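Local coordinates for uncharacterized protein (Aeromonas hydrophila J-1, PDB 6R1J) that is the C component (AhlC), here in its soluble form, of a tripartite alpha-pore-forming toxin that probably attacks target membranes, at residues Gln15-Ala18 / Thr19-Phe23; Gly199-Gly202 / Gln203-Ala206. The protein carries 3 engineered substitutions. All coordinates share one frame; numbering follows the deposited sequence.

Contact 1: Gln15-Ala18 / Thr19-Phe23; sequences QAEA and TIQSF. With NA (sodium ion), chain D.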
loop_
_atom_site.group_PDB
_atom_site.type_symbol
_atom_site.label_atom_id
_atom_site.label_comp_id
_atom_site.label_asym_id
_atom_site.label_seq_id
_atom_site.Cartn_x
_atom_site.Cartn_y
_atom_site.Cartn_z
ATOM N N GLN A 15 -1.899 -14.293 16.145
ATOM C CA GLN A 15 -3.029 -13.707 15.392
ATOM C C GLN A 15 -2.738 -13.766 13.891
ATOM O O GLN A 15 -3.639 -14.132 13.131
ATOM C CB GLN A 15 -3.236 -12.246 15.763
ATOM C CG GLN A 15 -4.170 -11.497 14.819
ATOM C CD GLN A 15 -5.610 -11.974 14.870
ATOM O OE1 GLN A 15 -6.460 -11.303 15.472
ATOM N NE2 GLN A 15 -5.901 -13.125 14.252
ATOM N N ALA A 16 -1.550 -13.372 13.449
ATOM C CA ALA A 16 -1.287 -13.323 11.993
ATOM C C ALA A 16 -1.450 -14.748 11.434
ATOM O O ALA A 16 -2.055 -14.895 10.349
ATOM C CB ALA A 16 0.067 -12.753 11.686
ATOM N N GLU A 17 -0.949 -15.731 12.175
ATOM C CA GLU A 17 -0.967 -17.161 11.792
ATOM C C GLU A 17 -2.416 -17.613 11.583
ATOM O O GLU A 17 -2.651 -18.277 10.575
ATOM C CB GLU A 17 -0.222 -18.008 12.820
ATOM C CG GLU A 17 0.027 -19.453 12.370
ATOM C CD GLU A 17 -1.047 -20.460 12.728
ATOM O OE1 GLU A 17 -1.953 -20.092 13.522
ATOM O OE2 GLU A 17 -0.990 -21.619 12.189
ATOM N N ALA A 18 -3.349 -17.284 12.475
ATOM C CA ALA A 18 -4.761 -17.695 12.325
ATOM C C ALA A 18 -5.320 -17.086 11.031
ATOM O O ALA A 18 -6.026 -17.749 10.270
ATOM C CB ALA A 18 -5.561 -17.222 13.506
ATOM N N THR A 19 -5.009 -15.817 10.779
ATOM C CA THR A 19 -5.472 -15.137 9.561
ATOM C C THR A 19 -4.813 -15.785 8.326
ATOM O O THR A 19 -5.531 -15.982 7.315
ATOM C CB THR A 19 -5.257 -13.631 9.685
ATOM O OG1 THR A 19 -6.005 -13.236 10.832
ATOM C CG2 THR A 19 -5.783 -12.890 8.483
ATOM N N ILE A 20 -3.527 -16.100 8.407
ATOM C CA ILE A 20 -2.797 -16.742 7.283
ATOM C C ILE A 20 -3.440 -18.095 6.964
ATOM O O ILE A 20 -3.577 -18.402 5.769
ATOM C CB ILE A 20 -1.307 -16.848 7.601
ATOM C CG1 ILE A 20 -0.645 -15.465 7.536
ATOM C CG2 ILE A 20 -0.650 -17.831 6.653
ATOM C CD1 ILE A 20 0.763 -15.421 8.039
ATOM N N GLN A 21 -3.917 -18.833 7.966
ATOM C CA GLN A 21 -4.504 -20.173 7.696
ATOM C C GLN A 21 -5.883 -20.047 7.030
ATOM O O GLN A 21 -6.288 -21.030 6.429
ATOM C CB GLN A 21 -4.613 -21.026 8.957
ATOM C CG GLN A 21 -3.276 -21.281 9.628
ATOM C CD GLN A 21 -2.236 -21.977 8.785
ATOM O OE1 GLN A 21 -2.505 -22.455 7.680
ATOM N NE2 GLN A 21 -1.006 -21.996 9.285
ATOM N N SER A 22 -6.563 -18.895 7.093
ATOM C CA SER A 22 -7.937 -18.719 6.609
ATOM C C SER A 22 -7.965 -18.653 5.079
ATOM O O SER A 22 -9.049 -18.737 4.551
ATOM C CB SER A 22 -8.611 -17.513 7.244
ATOM O OG SER A 22 -8.157 -16.316 6.656
ATOM N N PHE A 23 -6.824 -18.461 4.424
ATOM C CA PHE A 23 -6.734 -18.278 2.965
ATOM C C PHE A 23 -6.718 -19.640 2.267
ATOM O O PHE A 23 -5.992 -20.533 2.691
ATOM C CB PHE A 23 -5.502 -17.450 2.600
ATOM C CG PHE A 23 -5.646 -15.955 2.842
ATOM C CD1 PHE A 23 -5.381 -15.404 4.090
ATOM C CD2 PHE A 23 -6.057 -15.106 1.824
ATOM C CE1 PHE A 23 -5.489 -14.032 4.293
ATOM C CE2 PHE A 23 -6.209 -13.740 2.042
ATOM C CZ PHE A 23 -5.903 -13.201 3.271
HETATM NA NA NA D . -2.220 -23.500 13.069
HETATM O O HOH W 1 -4.281 -21.513 13.793
HETATM O O HOH W 2 0.147 -24.584 14.472
#

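Contact 2: Gly199-Gly202 / Gln203-Ala206; sequences GFLG and QTTA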
loop_
_atom_site.group_PDB
_atom_site.type_symbol
_atom_site.label_atom_id
_atom_site.label_comp_id
_atom_site.label_asym_id
_atom_site.label_seq_id
_atom_site.Cartn_x
_atom_site.Cartn_y
_atom_site.Cartn_z
ATOM N N GLY A 199 -3.836 -9.525 -0.232
ATOM C CA GLY A 199 -4.302 -9.675 1.158
ATOM C C GLY A 199 -3.435 -10.679 1.891
ATOM O O GLY A 199 -2.981 -10.415 3.036
ATOM N N PHE A 200 -3.171 -11.823 1.283
ATOM C CA PHE A 200 -2.338 -12.875 1.914
ATOM C C PHE A 200 -0.922 -12.362 2.179
ATOM O O PHE A 200 -0.355 -12.563 3.256
ATOM C CB PHE A 200 -2.310 -14.112 1.006
ATOM C CG PHE A 200 -1.491 -15.213 1.585
ATOM C CD1 PHE A 200 -2.052 -16.118 2.478
ATOM C CD2 PHE A 200 -0.176 -15.404 1.182
ATOM C CE1 PHE A 200 -1.285 -17.162 2.989
ATOM C CE2 PHE A 200 0.577 -16.454 1.696
ATOM C CZ PHE A 200 0.023 -17.334 2.595
ATOM N N LEU A 201 -0.298 -11.752 1.179
ATOM C CA LEU A 201 1.063 -11.194 1.348
ATOM C C LEU A 201 1.097 -10.103 2.448
ATOM O O LEU A 201 2.081 -10.045 3.150
ATOM C CB LEU A 201 1.537 -10.631 0.008
ATOM C CG LEU A 201 2.158 -11.669 -0.924
ATOM C CD1 LEU A 201 2.301 -11.123 -2.333
ATOM C CD2 LEU A 201 3.508 -12.108 -0.372
ATOM N N GLY A 202 0.068 -9.285 2.567
ATOM C CA GLY A 202 -0.062 -8.310 3.682
ATOM C C GLY A 202 0.014 -9.024 5.030
ATOM O O GLY A 202 0.761 -8.582 5.910
ATOM N N GLN A 203 -0.624 -10.180 5.162
ATOM C CA GLN A 203 -0.613 -10.926 6.435
ATOM C C GLN A 203 0.730 -11.600 6.622
ATOM O O GLN A 203 1.233 -11.577 7.752
ATOM C CB GLN A 203 -1.766 -11.920 6.493
ATOM C CG GLN A 203 -3.098 -11.231 6.552
ATOM C CD GLN A 203 -3.157 -10.364 7.784
ATOM O OE1 GLN A 203 -3.009 -10.855 8.901
ATOM N NE2 GLN A 203 -3.363 -9.080 7.561
ATOM N N THR A 204 1.344 -12.152 5.563
ATOM C CA THR A 204 2.640 -12.818 5.731
ATOM C C THR A 204 3.717 -11.760 5.971
ATOM O O THR A 204 4.646 -12.055 6.709
ATOM C CB THR A 204 2.996 -13.806 4.606
ATOM O OG1 THR A 204 3.221 -13.136 3.396
ATOM C CG2 THR A 204 1.882 -14.778 4.320
ATOM N N THR A 205 3.592 -10.567 5.408
ATOM C CA THR A 205 4.597 -9.499 5.663
ATOM C C THR A 205 4.485 -9.096 7.148
ATOM O O THR A 205 5.510 -8.871 7.784
ATOM C CB THR A 205 4.394 -8.287 4.739
ATOM O OG1 THR A 205 4.538 -8.763 3.401
ATOM C CG2 THR A 205 5.388 -7.171 5.009
ATOM N N ALA A 206 3.270 -9.018 7.666
ATOM C CA ALA A 206 3.045 -8.588 9.065
ATOM C C ALA A 206 3.618 -9.669 9.978
ATOM O O ALA A 206 4.273 -9.357 10.973
ATOM C CB ALA A 206 1.590 -8.323 9.282
HETATM O O HOH W 3 -3.504 -8.329 4.684
#

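Contact 1: Gln15-Ala18 / Thr19-Phe23
Glu17 and Gln21, one helical turn apart, meet through their polar ends: Gln21 NE2 donates to Glu17 OE2 at 2.9 Å, coming from above the carboxylate plane rather than within it. The amide and carboxylate planes stand 59° apart, so the two groups cross instead of lying flat against each other. Glu17 runs with CG anti to its backbone N (chi1 -169°) and then bends at chi2, which carries the carboxylate toward the end of Gln21. The same OE2 binds a sodium ion at 2.4 Å, while OE1 accepts from a water that lies 3.0 Å from the sodium ion. The carboxylate is thus gripped by amide, metal and water together, and the cation probably stabilises its negative charge. Gln21 NE2 has a second acceptor in Gln34 O. On another side of the helix, Gln15 NE2 lies 3.4 Å from Thr19 OG1 without bonding to it; both side chains turn to the second subunit, Gln15 to Ser24 and Ser22 O, Thr19 to Ser22 OG of that chain. Backbone bonds from Thr19 N to Gln15 O and from Ile20 N to Ala16 O keep the alpha-helical repeat. Further along, Ser22 OG turns back to Thr19 O at 2.7 Å, on a lone pair, beside a bond from Ser22 N to the same oxygen. Helix 5-21 packs here against both helix 28-70, where Glu17, Ile20 and Gln21 touch Val37, and helix 163-236, where Ile20 packs on Phe200 and Phe207.

Contact 2: Gly199-Gly202 / Gln203-Ala206
Successive amides of Gln203, Thr204, Thr205 and Ala206 donate to the carbonyls of Gly199, Phe200, Leu201 and Gly202, each N-H to the carbonyl four residues earlier, as in a regular alpha helix. Thr204 CG2 sits over one face of the Phe200 ring, a CH-pi contact of 3.8 Å to the centroid, offset toward the rim and nearest CE2 at 3.4 Å. The methyl reaches the ring because Thr204 places CG2 anti to its carbonyl carbon, while OG1 (chi1 68°) takes the position between the backbone N and the carbonyl carbon and bonds to Asn117 of helix 78-157. This stretch belongs to helix 163-236, one of the long helices of the elongated all-helical bundle. Phe200 also meets Phe23 edge-to-face and packs against Leu120 and Ile33, so several helices converge on its ring. Thr205 bonds back to its own helix: OG1 donates to Leu201 O at 2.8 Å from above the carbonyl plane, and the backbone N reaches that oxygen from the opposite face. Gln203, bent at chi2, brings NE2 to a water at 3.0 Å that donates to Gly199 O, bridging side chain and backbone across one turn; its side chain also packs on Gly199 of the second subunit.

Contacts 1 and 2 lie on different helices, 5-21 and 163-236, with centres about 9 Å apart, and they touch directly. Phe23 CZ comes within 3.8 Å of Gly199 C, and Thr19 CG2 within 3.5 Å of Gln203 OE1. Contact 1 is the more buried, yet its main side-chain link is polar and leads to a metal; contact 2 is partly buried, pairing an apolar ring-methyl contact on the bundle side with the exposed Thr205. Both adjoin the second subunit, but residues 15-23 bond to it through side chains and backbone, whereas Gln203 and Ala206 pack against it. Contact 1 runs from helix into the following loop; contact 2 is mid-helix.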